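Local atomic coordinates of botulinum neurotoxin type G (PDB entry 3MPP), a protein that targets nerve cells through its heavy chain, whose receptor-binding domain adheres to the cell surface, and delivers a zinc-protease light chain into the host cytosol. Residues D151-G162 with E207-Y217. The protein carries 4 engineered substitutions. Numbering follows the deposited sequence. Where two conformers were deposited one is given.
Sequences DRLGNANIYING and ELNATEVEERY. Engineered in segment 207-217: E214 (natural residue Ser), E215 (natural residue Ser), R216 (natural residue Leu).
V213 sits over one face of the Y159 ring: its CG2 lies 4.0 Å from the ring centroid and only 3° off the normal, a CH-pi contact. CG1, set anti to the backbone N (chi1 173°), reaches the root of the same ring, at 3.7 Å from Y159 CG, while A210 flanks the phenol end. At the far end of the strand, Y217 lies against the turn at N161-G162. N161 O stands 3.5 Å above the plane of the Y217 ring, over its centre, and G162 N is offset toward the rim; the side-chain amide of N161 is turned 39° from the ring plane. N161 OD1 accepts a hydrogen bond from S145 N on strand 144-150.

Strand 156-160 belongs to the antiparallel sheet of the N-terminal receptor-binding subdomain, whose fold is related to concanavalin-type lectins, and helix 210-220 packs on it. No direct hydrogen bond joins the segments; waters span them. One bonds Y159 OH at 2.6 Å and donates to L208 O, and a second links G162 O with A210 O.

At the other end, E207 and D151 point the same way, E207 OE1 lying 3.1 Å from D151 CB. D151 OD2 and E207 OE2, 3.4 Å apart, share no hydrogen bond, and their proximity might raise the pKa of one carboxylate. D151 OD1 accepts from L153 N, an Asx turn, and from N155 N at 2.6 Å. The helix start is fixed by N209, whose OD1 accepts from E212 N at 2.8 Å in a capping box completed by a weak return bond.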
loop_
_atom_site.group_PDB
_atom_site.type_symbol
_atom_site.label_atom_id
_atom_site.label_comp_id
_atom_site.label_asym_id
_atom_site.label_seq_id
_atom_site.Cartn_x
_atom_site.Cartn_y
_atom_site.Cartn_z
ATOM N N ASP A 151 17.345 -17.856 13.666
ATOM C CA ASP A 151 18.480 -18.020 14.568
ATOM C C ASP A 151 18.876 -19.486 14.717
ATOM O O ASP A 151 18.382 -20.344 13.990
ATOM C CB ASP A 151 18.192 -17.383 15.933
ATOM C CG ASP A 151 17.042 -18.050 16.661
ATOM O OD1 ASP A 151 17.123 -19.268 16.913
ATOM O OD2 ASP A 151 16.061 -17.352 16.999
ATOM N N ARG A 152 19.766 -19.762 15.668
ATOM C CA ARG A 152 20.337 -21.097 15.834
ATOM C C ARG A 152 19.698 -21.881 16.979
ATOM O O ARG A 152 20.084 -23.018 17.248
ATOM C CB ARG A 152 21.848 -20.996 16.060
ATOM C CG ARG A 152 22.231 -20.297 17.356
ATOM C CD ARG A 152 23.734 -20.114 17.470
ATOM N NE ARG A 152 24.248 -19.174 16.479
ATOM C CZ ARG A 152 24.360 -17.866 16.680
ATOM N NH1 ARG A 152 23.995 -17.337 17.839
ATOM N NH2 ARG A 152 24.840 -17.085 15.722
ATOM N N LEU A 153 18.722 -21.273 17.647
ATOM C CA LEU A 153 18.039 -21.914 18.774
ATOM C C LEU A 153 17.309 -23.223 18.424
ATOM O O LEU A 153 17.354 -24.173 19.205
ATOM C CB LEU A 153 17.087 -20.930 19.470
ATOM C CG LEU A 153 16.554 -21.302 20.859
ATOM C CD1 LEU A 153 16.168 -20.051 21.634
ATOM C CD2 LEU A 153 15.364 -22.246 20.762
ATOM N N GLY A 154 16.641 -23.285 17.273
ATOM C CA GLY A 154 16.591 -22.196 16.316
ATOM C C GLY A 154 15.182 -21.759 15.975
ATOM O O GLY A 154 14.319 -22.577 15.658
ATOM N N ASN A 155 14.952 -20.454 16.041
ATOM C CA ASN A 155 13.651 -19.893 15.713
ATOM C C ASN A 155 13.641 -19.168 14.374
ATOM O O ASN A 155 14.604 -18.496 14.002
ATOM C CB ASN A 155 13.172 -18.954 16.820
ATOM C CG ASN A 155 12.586 -19.698 17.999
ATOM O OD1 ASN A 155 12.537 -20.926 18.010
ATOM N ND2 ASN A 155 12.129 -18.955 18.999
ATOM N N ALA A 156 12.545 -19.330 13.648
ATOM C CA ALA A 156 12.288 -18.529 12.466
ATOM C C ALA A 156 11.124 -17.611 12.786
ATOM O O ALA A 156 10.132 -18.052 13.361
ATOM C CB ALA A 156 11.958 -19.421 11.279
ATOM N N ASN A 157 11.253 -16.333 12.431
ATOM C CA ASN A 157 10.207 -15.346 12.690
ATOM C C ASN A 157 9.799 -14.612 11.424
ATOM O O ASN A 157 10.647 -14.274 10.598
ATOM C CB ASN A 157 10.681 -14.313 13.714
ATOM C CG ASN A 157 11.247 -14.946 14.975
ATOM O OD1 ASN A 157 12.220 -15.696 14.927
ATOM N ND2 ASN A 157 10.647 -14.628 16.110
ATOM N N ILE A 158 8.501 -14.357 11.280
ATOM C CA ILE A 158 8.007 -13.518 10.200
ATOM C C ILE A 158 7.386 -12.267 10.786
ATOM O O ILE A 158 6.465 -12.337 11.601
ATOM C CB ILE A 158 6.944 -14.222 9.339
ATOM C CG1 ILE A 158 7.536 -15.422 8.612
ATOM C CG2 ILE A 158 6.357 -13.247 8.318
ATOM C CD1 ILE A 158 6.613 -15.983 7.562
ATOM N N TYR A 159 7.908 -11.123 10.367
ATOM C CA TYR A 159 7.343 -9.842 10.733
ATOM C C TYR A 159 6.616 -9.281 9.525
ATOM O O TYR A 159 7.118 -9.364 8.417
ATOM C CB TYR A 159 8.458 -8.883 11.122
ATOM C CG TYR A 159 9.217 -9.297 12.351
ATOM C CD1 TYR A 159 8.956 -8.707 13.578
ATOM C CD2 TYR A 159 10.199 -10.275 12.285
ATOM C CE1 TYR A 159 9.655 -9.080 14.714
ATOM C CE2 TYR A 159 10.905 -10.658 13.412
ATOM C CZ TYR A 159 10.628 -10.059 14.621
ATOM O OH TYR A 159 11.324 -10.432 15.744
ATOM N N ILE A 160 5.446 -8.692 9.745
ATOM C CA ILE A 160 4.719 -8.030 8.673
ATOM C C ILE A 160 4.458 -6.583 9.059
ATOM O O ILE A 160 3.882 -6.305 10.123
ATOM C CB ILE A 160 3.382 -8.730 8.379
ATOM C CG1 ILE A 160 3.630 -10.163 7.893
ATOM C CG2 ILE A 160 2.570 -7.926 7.350
ATOM C CD1 ILE A 160 4.214 -10.248 6.489
ATOM N N ASN A 161 4.883 -5.663 8.198
ATOM C CA ASN A 161 4.749 -4.239 8.489
ATOM C C ASN A 161 5.296 -3.913 9.880
ATOM O O ASN A 161 4.663 -3.212 10.679
ATOM C CB ASN A 161 3.300 -3.782 8.321
ATOM C CG ASN A 161 2.915 -3.587 6.846
ATOM O OD1 ASN A 161 3.777 -3.480 5.969
ATOM N ND2 ASN A 161 1.618 -3.549 6.575
ATOM N N GLY A 162 6.481 -4.441 10.159
ATOM C CA GLY A 162 7.189 -4.129 11.389
ATOM C C GLY A 162 6.754 -4.899 12.624
ATOM O O GLY A 162 7.369 -4.769 13.680
ATOM N N GLU A 207 20.411 -11.921 12.946
ATOM C CA GLU A 207 18.995 -11.918 13.282
ATOM C C GLU A 207 18.616 -10.577 13.900
ATOM O O GLU A 207 19.007 -10.275 15.030
ATOM C CB GLU A 207 18.663 -13.051 14.258
ATOM C CG GLU A 207 17.234 -13.008 14.790
ATOM C CD GLU A 207 17.041 -13.840 16.047
ATOM O OE1 GLU A 207 18.042 -14.366 16.570
ATOM O OE2 GLU A 207 15.891 -13.961 16.518
ATOM N N LEU A 208 17.868 -9.769 13.152
ATOM C CA LEU A 208 17.375 -8.500 13.673
ATOM C C LEU A 208 16.318 -8.773 14.734
ATOM O O LEU A 208 15.470 -9.651 14.559
ATOM C CB LEU A 208 16.776 -7.640 12.552
ATOM C CG LEU A 208 17.707 -7.154 11.437
ATOM C CD1 LEU A 208 16.934 -6.348 10.401
ATOM C CD2 LEU A 208 18.856 -6.334 12.008
ATOM N N ASN A 209 16.373 -8.030 15.835
ATOM C CA ASN A 209 15.378 -8.171 16.894
ATOM C C ASN A 209 14.130 -7.327 16.634
ATOM O O ASN A 209 14.137 -6.440 15.780
ATOM C CB ASN A 209 15.984 -7.842 18.267
ATOM C CG ASN A 209 16.581 -6.440 18.333
ATOM O OD1 ASN A 209 16.019 -5.481 17.798
ATOM N ND2 ASN A 209 17.718 -6.316 19.014
ATOM N N ALA A 210 13.064 -7.611 17.377
ATOM C CA ALA A 210 11.778 -6.939 17.199
ATOM C C ALA A 210 11.877 -5.411 17.186
ATOM O O ALA A 210 11.139 -4.749 16.470
ATOM C CB ALA A 210 10.783 -7.403 18.258
ATOM N N THR A 211 12.783 -4.850 17.977
ATOM C CA THR A 211 12.947 -3.396 18.011
ATOM C C THR A 211 13.590 -2.897 16.723
ATOM O O THR A 211 13.176 -1.884 16.160
ATOM C CB THR A 211 13.807 -2.936 19.202
ATOM O OG1 THR A 211 13.156 -3.286 20.427
ATOM C CG2 THR A 211 14.007 -1.429 19.147
ATOM N N GLU A 212 14.598 -3.630 16.262
ATOM C CA GLU A 212 15.314 -3.302 15.036
ATOM C C GLU A 212 14.386 -3.375 13.817
ATOM O O GLU A 212 14.509 -2.594 12.871
ATOM C CB GLU A 212 16.478 -4.277 14.858
ATOM C CG GLU A 212 17.821 -3.633 14.550
ATOM C CD GLU A 212 18.993 -4.481 15.029
ATOM O OE1 GLU A 212 18.814 -5.708 15.214
ATOM O OE2 GLU A 212 20.092 -3.917 15.226
ATOM N N VAL A 213 13.460 -4.326 13.841
ATOM C CA VAL A 213 12.562 -4.523 12.714
ATOM C C VAL A 213 11.568 -3.368 12.604
ATOM O O VAL A 213 11.357 -2.821 11.517
ATOM C CB VAL A 213 11.818 -5.867 12.807
ATOM C CG1 VAL A 213 10.759 -5.968 11.709
ATOM C CG2 VAL A 213 12.811 -7.031 12.712
ATOM N N GLU A 214 10.974 -2.992 13.735
ATOM C CA GLU A 214 10.019 -1.892 13.773
ATOM C C GLU A 214 10.645 -0.586 13.300
ATOM O O GLU A 214 10.022 0.193 12.573
ATOM C CB GLU A 214 9.463 -1.714 15.188
ATOM C CG GLU A 214 8.741 -0.386 15.403
ATOM C CD GLU A 214 7.559 -0.216 14.475
ATOM O OE1 GLU A 214 7.051 -1.241 13.970
ATOM O OE2 GLU A 214 7.136 0.935 14.249
ATOM N N GLU A 215 11.882 -0.343 13.719
ATOM C CA GLU A 215 12.544 0.901 13.358
ATOM C C GLU A 215 12.852 0.944 11.867
ATOM O O GLU A 215 12.641 1.962 11.216
ATOM C CB GLU A 215 13.807 1.115 14.199
ATOM C CG GLU A 215 13.530 1.184 15.702
ATOM C CD GLU A 215 12.389 2.133 16.050
ATOM O OE1 GLU A 215 12.339 3.248 15.483
ATOM O OE2 GLU A 215 11.543 1.765 16.895
ATOM N N ARG A 216 13.336 -0.167 11.324
ATOM C CA ARG A 216 13.627 -0.231 9.895
ATOM C C ARG A 216 12.353 -0.038 9.077
ATOM O O ARG A 216 12.389 0.465 7.956
ATOM C CB ARG A 216 14.299 -1.556 9.540
ATOM C CG ARG A 216 15.142 -1.497 8.281
ATOM C CD ARG A 216 16.183 -2.601 8.273
ATOM N NE ARG A 216 16.976 -2.609 9.503
ATOM C CZ ARG A 216 18.034 -1.831 9.722
ATOM N NH1 ARG A 216 18.434 -0.970 8.794
ATOM N NH2 ARG A 216 18.692 -1.909 10.870
ATOM N N TYR A 217 11.227 -0.437 9.653
ATOM C CA TYR A 217 9.935 -0.257 9.008
ATOM C C TYR A 217 9.582 1.226 8.936
ATOM O O TYR A 217 9.231 1.741 7.872
ATOM C CB TYR A 217 8.857 -1.020 9.773
ATOM C CG TYR A 217 7.451 -0.768 9.275
ATOM C CD1 TYR A 217 7.030 -1.262 8.051
ATOM C CD2 TYR A 217 6.544 -0.045 10.035
ATOM C CE1 TYR A 217 5.738 -1.035 7.596
ATOM C CE2 TYR A 217 5.254 0.181 9.589
ATOM C CZ TYR A 217 4.859 -0.322 8.372
ATOM O OH TYR A 217 3.577 -0.097 7.925
HETATM O O HOH W 1 13.655 -11.613 15.396
HETATM O O HOH W 2 4.826 -1.463 12.865
HETATM O O HOH W 3 8.813 -5.781 15.755
#